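Local coordinates for protein thermospermine synthase (Medicago truncatula, PDB 6BQ5) that probably catalyses the transfer of an aminopropyl group from decarboxylated S-adenosylmethionine to spermidine, giving thermospermine and methylthioadenosine, at residues Q55-A60 / L71-K76; K103-M108 / Y175-G180. All coordinates share one frame; numbering follows the deposited sequence.

Contact 1: Q55-A60 / L71-K76; sequences QYQDIA and LVLDGK. With MTA (5'-deoxy-5'-methylthioadenosine), chain D.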
loop_
_atom_site.group_PDB
_atom_site.type_symbol
_atom_site.label_atom_id
_atom_site.label_comp_id
_atom_site.label_asym_id
_atom_site.label_seq_id
_atom_site.Cartn_x
_atom_site.Cartn_y
_atom_site.Cartn_z
ATOM N N GLN A 55 28.017 -13.818 -0.412
ATOM C CA GLN A 55 28.213 -14.076 1.009
ATOM C C GLN A 55 27.860 -12.879 1.887
ATOM O O GLN A 55 27.533 -13.056 3.040
ATOM C CB GLN A 55 29.691 -14.441 1.179
ATOM C CG GLN A 55 30.280 -14.563 2.568
ATOM C CD GLN A 55 31.803 -14.708 2.511
ATOM O OE1 GLN A 55 32.396 -14.978 1.452
ATOM N NE2 GLN A 55 32.443 -14.510 3.647
ATOM N N TYR A 56 28.008 -11.659 1.366
ATOM C CA TYR A 56 27.813 -10.456 2.168
ATOM C C TYR A 56 26.411 -9.873 2.037
ATOM O O TYR A 56 25.946 -9.309 3.011
ATOM C CB TYR A 56 28.865 -9.401 1.832
ATOM C CG TYR A 56 30.294 -9.919 1.917
ATOM C CD1 TYR A 56 30.967 -9.987 3.149
ATOM C CD2 TYR A 56 30.978 -10.352 0.769
ATOM C CE1 TYR A 56 32.282 -10.454 3.230
ATOM C CE2 TYR A 56 32.294 -10.844 0.840
ATOM C CZ TYR A 56 32.942 -10.895 2.073
ATOM O OH TYR A 56 34.249 -11.363 2.167
ATOM N N GLN A 57 25.756 -9.995 0.862
ATOM C CA GLN A 57 24.466 -9.355 0.643
ATOM C C GLN A 57 23.726 -9.797 -0.632
ATOM O O GLN A 57 24.308 -10.327 -1.589
ATOM C CB GLN A 57 24.618 -7.796 0.681
ATOM C CG GLN A 57 25.505 -7.220 -0.418
ATOM C CD GLN A 57 26.497 -6.160 0.079
ATOM O OE1 GLN A 57 26.134 -5.255 0.856
ATOM N NE2 GLN A 57 27.758 -6.266 -0.381
ATOM N N ASP A 58 22.418 -9.608 -0.596
ATOM C CA ASP A 58 21.578 -9.699 -1.777
ATOM C C ASP A 58 21.646 -8.379 -2.517
ATOM O O ASP A 58 21.811 -7.295 -1.893
ATOM C CB ASP A 58 20.120 -9.984 -1.371
ATOM C CG ASP A 58 19.895 -11.394 -0.924
ATOM O OD1 ASP A 58 20.476 -12.326 -1.515
ATOM O OD2 ASP A 58 19.060 -11.605 -0.006
ATOM N N ILE A 59 21.493 -8.472 -3.828
ATOM C CA ILE A 59 21.668 -7.348 -4.756
ATOM C C ILE A 59 20.496 -7.255 -5.710
ATOM O O ILE A 59 20.096 -8.263 -6.270
ATOM C CB ILE A 59 22.911 -7.541 -5.644
ATOM C CG1 ILE A 59 24.171 -7.704 -4.774
ATOM C CG2 ILE A 59 23.106 -6.325 -6.577
ATOM C CD1 ILE A 59 25.395 -8.176 -5.550
ATOM N N ALA A 60 19.967 -6.048 -5.920
ATOM C CA ALA A 60 18.930 -5.849 -6.906
ATOM C C ALA A 60 19.024 -4.492 -7.549
ATOM O O ALA A 60 19.466 -3.501 -6.885
ATOM C CB ALA A 60 17.569 -6.053 -6.258
ATOM N N LEU A 71 19.775 0.901 -7.062
ATOM C CA LEU A 71 20.532 -0.204 -6.547
ATOM C C LEU A 71 20.053 -0.429 -5.135
ATOM O O LEU A 71 20.063 0.492 -4.329
ATOM C CB LEU A 71 22.021 0.113 -6.545
ATOM C CG LEU A 71 22.949 -0.959 -5.991
ATOM C CD1 LEU A 71 22.937 -2.177 -6.902
ATOM C CD2 LEU A 71 24.365 -0.452 -5.790
ATOM N N VAL A 72 19.655 -1.666 -4.855
ATOM C CA VAL A 72 19.204 -2.094 -3.537
ATOM C C VAL A 72 20.087 -3.251 -3.046
ATOM O O VAL A 72 20.222 -4.241 -3.735
ATOM C CB VAL A 72 17.736 -2.530 -3.601
ATOM C CG1 VAL A 72 17.188 -3.072 -2.252
ATOM C CG2 VAL A 72 16.908 -1.354 -4.049
ATOM N N LEU A 73 20.610 -3.120 -1.816
ATOM C CA LEU A 73 21.456 -4.117 -1.159
ATOM C C LEU A 73 20.790 -4.536 0.162
ATOM O O LEU A 73 20.409 -3.701 0.989
ATOM C CB LEU A 73 22.868 -3.554 -0.917
ATOM C CG LEU A 73 23.661 -3.074 -2.146
ATOM C CD1 LEU A 73 25.020 -2.557 -1.720
ATOM C CD2 LEU A 73 23.848 -4.158 -3.170
ATOM N N ASP A 74 20.616 -5.835 0.340
ATOM C CA ASP A 74 19.831 -6.367 1.430
ATOM C C ASP A 74 18.521 -5.641 1.644
ATOM O O ASP A 74 18.138 -5.397 2.759
ATOM C CB ASP A 74 20.668 -6.435 2.717
ATOM C CG ASP A 74 21.590 -7.671 2.760
ATOM O OD1 ASP A 74 21.304 -8.684 2.069
ATOM O OD2 ASP A 74 22.590 -7.618 3.486
ATOM N N GLY A 75 17.816 -5.312 0.573
ATOM C CA GLY A 75 16.505 -4.659 0.700
ATOM C C GLY A 75 16.532 -3.218 1.185
ATOM O O GLY A 75 15.489 -2.690 1.669
ATOM N N LYS A 76 17.698 -2.578 1.048
ATOM C CA LYS A 76 17.905 -1.191 1.459
ATOM C C LYS A 76 18.395 -0.412 0.282
ATOM O O LYS A 76 19.371 -0.801 -0.351
ATOM C CB LYS A 76 18.920 -1.098 2.587
ATOM C CG LYS A 76 18.539 -1.950 3.788
ATOM C CD LYS A 76 19.331 -1.606 5.032
ATOM C CE LYS A 76 18.596 -0.623 5.952
ATOM N NZ LYS A 76 19.433 0.175 6.961
HETATM C CS MTA D . 26.200 -0.744 1.407
HETATM S "S5'" MTA D . 27.787 -0.967 2.104
HETATM C "C5'" MTA D . 28.708 -0.049 0.918
HETATM C "C4'" MTA D . 29.816 -0.917 0.333
HETATM O "O4'" MTA D . 30.735 -1.290 1.345
HETATM C "C2'" MTA D . 29.974 -3.324 0.501
HETATM O "O2'" MTA D . 30.296 -4.410 -0.367
HETATM C "C3'" MTA D . 29.300 -2.222 -0.279
HETATM O "O3'" MTA D . 29.598 -2.213 -1.668
HETATM C "C1'" MTA D . 31.197 -2.617 1.038
HETATM N N9 MTA D . 31.802 -3.068 2.297
HETATM C C8 MTA D . 31.201 -3.476 3.420
HETATM N N7 MTA D . 32.124 -3.736 4.383
HETATM C C5 MTA D . 33.328 -3.469 3.847
HETATM C C6 MTA D . 34.713 -3.560 4.306
HETATM N N6 MTA D . 34.990 -3.960 5.567
HETATM N N1 MTA D . 35.673 -3.179 3.442
HETATM C C2 MTA D . 35.394 -2.775 2.180
HETATM N N3 MTA D . 34.147 -2.682 1.687
HETATM C C4 MTA D . 33.112 -3.039 2.479
HETATM O O HOH W 1 24.164 -4.663 2.514
#

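Contact 2: K103-M108 / Y175-G180; sequences KNVFIM and YDVIVG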
loop_
_atom_site.group_PDB
_atom_site.type_symbol
_atom_site.label_atom_id
_atom_site.label_comp_id
_atom_site.label_asym_id
_atom_site.label_seq_id
_atom_site.Cartn_x
_atom_site.Cartn_y
_atom_site.Cartn_z
ATOM N N LYS A 103 46.354 13.589 -5.470
ATOM C CA LYS A 103 46.855 12.758 -6.578
ATOM C C LYS A 103 46.467 11.314 -6.509
ATOM O O LYS A 103 46.028 10.751 -7.512
ATOM C CB LYS A 103 48.378 12.862 -6.671
ATOM C CG LYS A 103 48.826 14.245 -7.087
ATOM C CD LYS A 103 50.336 14.321 -7.185
ATOM C CE LYS A 103 50.991 14.357 -5.818
ATOM N NZ LYS A 103 52.415 14.740 -5.994
ATOM N N ASN A 104 46.764 10.723 -5.356
ATOM C CA ASN A 104 46.295 9.398 -5.051
ATOM C C ASN A 104 45.195 9.425 -3.943
ATOM O O ASN A 104 45.159 10.268 -3.041
ATOM C CB ASN A 104 47.412 8.388 -4.775
ATOM C CG ASN A 104 48.128 8.626 -3.470
ATOM O OD1 ASN A 104 48.089 9.720 -2.925
ATOM N ND2 ASN A 104 48.819 7.581 -2.969
ATOM N N VAL A 105 44.248 8.503 -4.129
ATOM C CA VAL A 105 43.028 8.361 -3.299
ATOM C C VAL A 105 42.605 6.904 -3.208
ATOM O O VAL A 105 42.656 6.179 -4.193
ATOM C CB VAL A 105 41.830 9.132 -3.878
ATOM C CG1 VAL A 105 41.481 8.611 -5.268
ATOM C CG2 VAL A 105 40.601 8.986 -2.977
ATOM N N PHE A 106 42.186 6.503 -2.010
ATOM C CA PHE A 106 41.768 5.141 -1.652
ATOM C C PHE A 106 40.293 5.221 -1.187
ATOM O O PHE A 106 40.000 5.979 -0.279
ATOM C CB PHE A 106 42.646 4.656 -0.488
ATOM C CG PHE A 106 42.391 3.220 -0.050
ATOM C CD1 PHE A 106 41.409 2.905 0.882
ATOM C CD2 PHE A 106 43.143 2.180 -0.576
ATOM C CE1 PHE A 106 41.189 1.578 1.264
ATOM C CE2 PHE A 106 42.945 0.859 -0.166
ATOM C CZ PHE A 106 41.995 0.558 0.748
ATOM N N ILE A 107 39.400 4.431 -1.811
ATOM C CA ILE A 107 37.989 4.385 -1.470
ATOM C C ILE A 107 37.787 3.118 -0.618
ATOM O O ILE A 107 38.064 2.023 -1.065
ATOM C CB ILE A 107 37.042 4.299 -2.713
ATOM C CG1 ILE A 107 37.309 5.388 -3.760
ATOM C CG2 ILE A 107 35.555 4.371 -2.272
ATOM C CD1 ILE A 107 36.715 5.089 -5.121
ATOM N N MET A 108 37.299 3.291 0.608
ATOM C CA MET A 108 36.767 2.168 1.402
ATOM C C MET A 108 35.300 1.910 0.988
ATOM O O MET A 108 34.359 2.704 1.317
ATOM C CB MET A 108 36.865 2.409 2.921
ATOM C CG MET A 108 38.198 3.006 3.385
ATOM S SD MET A 108 38.389 3.057 5.177
ATOM C CE MET A 108 37.032 4.146 5.618
ATOM N N TYR A 175 48.120 7.837 1.101
ATOM C CA TYR A 175 47.200 8.483 0.161
ATOM C C TYR A 175 47.005 9.932 0.530
ATOM O O TYR A 175 47.140 10.295 1.703
ATOM C CB TYR A 175 45.874 7.754 0.104
ATOM C CG TYR A 175 46.021 6.360 -0.468
ATOM C CD1 TYR A 175 46.281 5.271 0.357
ATOM C CD2 TYR A 175 45.906 6.142 -1.831
ATOM C CE1 TYR A 175 46.425 4.007 -0.159
ATOM C CE2 TYR A 175 46.078 4.894 -2.374
ATOM C CZ TYR A 175 46.329 3.818 -1.536
ATOM O OH TYR A 175 46.488 2.580 -2.080
ATOM N N ASP A 176 46.777 10.778 -0.474
ATOM C CA ASP A 176 46.429 12.192 -0.212
ATOM C C ASP A 176 45.012 12.333 0.355
ATOM O O ASP A 176 44.769 13.175 1.181
ATOM C CB ASP A 176 46.536 13.046 -1.479
ATOM C CG ASP A 176 47.928 13.102 -2.023
ATOM O OD1 ASP A 176 48.840 13.421 -1.259
ATOM O OD2 ASP A 176 48.094 12.821 -3.211
ATOM N N VAL A 177 44.085 11.497 -0.125
ATOM C CA VAL A 177 42.715 11.477 0.393
ATOM C C VAL A 177 42.286 10.013 0.616
ATOM O O VAL A 177 42.570 9.151 -0.200
ATOM C CB VAL A 177 41.734 12.223 -0.549
ATOM C CG1 VAL A 177 40.304 12.151 -0.048
ATOM C CG2 VAL A 177 42.168 13.665 -0.773
ATOM N N ILE A 178 41.685 9.722 1.751
ATOM C CA ILE A 178 40.948 8.458 1.938
ATOM C C ILE A 178 39.435 8.755 2.068
ATOM O O ILE A 178 39.048 9.691 2.740
ATOM C CB ILE A 178 41.526 7.611 3.099
ATOM C CG1 ILE A 178 42.984 7.303 2.782
ATOM C CG2 ILE A 178 40.727 6.332 3.280
ATOM C CD1 ILE A 178 43.735 6.593 3.877
ATOM N N VAL A 179 38.620 7.974 1.360
ATOM C CA VAL A 179 37.178 8.130 1.306
ATOM C C VAL A 179 36.451 6.908 1.899
ATOM O O VAL A 179 36.606 5.794 1.411
ATOM C CB VAL A 179 36.702 8.321 -0.140
ATOM C CG1 VAL A 179 35.186 8.518 -0.201
ATOM C CG2 VAL A 179 37.419 9.511 -0.765
ATOM N N GLY A 180 35.687 7.153 2.958
ATOM C CA GLY A 180 34.793 6.154 3.549
ATOM C C GLY A 180 33.436 6.147 2.882
ATOM O O GLY A 180 32.647 7.095 3.061
#

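Contact 1: Q55-A60 / L71-K76
The carboxylate of Asp74 lies against Gln57 and Asp58. The backbone N-H of Asp58 meets OD1 from above the carboxylate plane, 49° out of it, with Asp58 N 3.0 Å from Asp74 OD1. The other oxygen, Asp74 OD2, rests 3.5 Å from Gln57 CB. The amide of Gln57 has Leu73 at its oxygen, with Gln57 OE1 3.9 Å from Leu73 CD1. Its nitrogen faces the bound methylthioadenosine. Gln57 NE2 donates to O2' of the ribose at 3.1 Å (N-H...O 154°) and is also hydrogen-bonded to Asp134 OD2. A water donates to Gln57 OE1 and, weakly, to Asp74 OD2. Gln57 CG stands between its backbone N and carbonyl carbon (chi1 63°). The chain then bends at chi2, and the amide reaches the nucleoside.

Strands 58-64 and 70-73 form an antiparallel beta hairpin. Asp74 N returns a bond to Asp58 O. Ala60 and Val72 are a hydrogen-bonded pair, with Val72 N 2.7 Å from Ala60 O. Ile59 and Leu73 form the non-hydrogen-bonded pair. Their side chains lie side by side and point the same way, with Ile59 CG1 3.9 Å from Leu73 CD2. Helix 135-144 packs on Ile59. Asp74 itself sits in a type I' turn, Leu73 to Lys76, which leads into the next strand.

Leu73 CD1 also approaches the ligand, 3.8 Å from its methyl carbon CS. The site thus joins an apolar contact at the methylthio end to a polar grip on the ribose. The carboxylates of Asp58 and Asp74 are close, and the amide N-H on OD1 would partly offset their repulsion.

Contact 2: K103-M108 / Y175-G180
Strands 104-107 and 177-180 run parallel, 18° apart, and pair Val105 with Val177 through to Met108 with Gly180. They are central neighbours in the Rossmann-like sheet of the AdoMet-dependent methyltransferase fold. The ladder tightens toward the C-terminal ends, from a weak bond between Val177 N and Asn104 O at 3.3 Å to one between Met108 N and Val179 O at 2.7 Å.

On one face of the sheet Phe106 meets Tyr175. Phe106 CB sits over the centre of the Tyr175 ring, 3.6 Å from its centroid and only 4° off the normal, a CH-pi contact. The Phe106 ring leaves its CB on the side away from the backbone N (chi1 -177°). It slants past the tyrosine, and Tyr175 OH reaches the edge of the Phe106 ring at CD2, 3.7 Å away. Ile178 and Met108 extend this face. The Met108 chain bends at chi3 and sets CE 3.7 Å from Gly180 CA. Helix 164-169 packs on Phe106 and on Met108, which lies near the nucleoside site.

The other face carries Val105, Ile107, Val177 and Val179; helix 114-120 packs on Val105, Ile107 and Val179. Ile107 also lies close to Asp181, the predicted proton acceptor.

At the start of the strands the bonds to Asn104 O are weak, and side chains add to them. Asn104, modelled in two conformers, accepts from Asp176 N through OD1, a less certain bond, while its ND2 is hydrogen-bonded to Lys174 O. Asp176 OD2 accepts two backbone N-H groups on its anti side: Lys103 N at 3.0 Å and Asn104 N at 3.3 Å, from opposite faces of the carboxylate.

How the contacts relate
From the N terminus, contact 1 comes first. It closes a short hairpin in the N-terminal antiparallel sheet, with ten residues between 55-60 and 71-76, six of them in strands. The chain then passes strand 76-80 and helix 84-98 and enters the Rossmann-like domain. Contact 2 opens at 103-108 and closes at 175-180, a far wider loop that takes in strands 127-132 and 157-161. The contacts follow in series and neither nest nor cross. The centres of contacts 1 and 2 are about 25 Å apart. Both lie near methylthioadenosine: Gln57 binds it, and the Met108 side chain is about 5 Å away. Asp132, Asp163 and Ala164, between the segments of contact 2, hydrogen-bond it; Pro190 and Cys191 follow later.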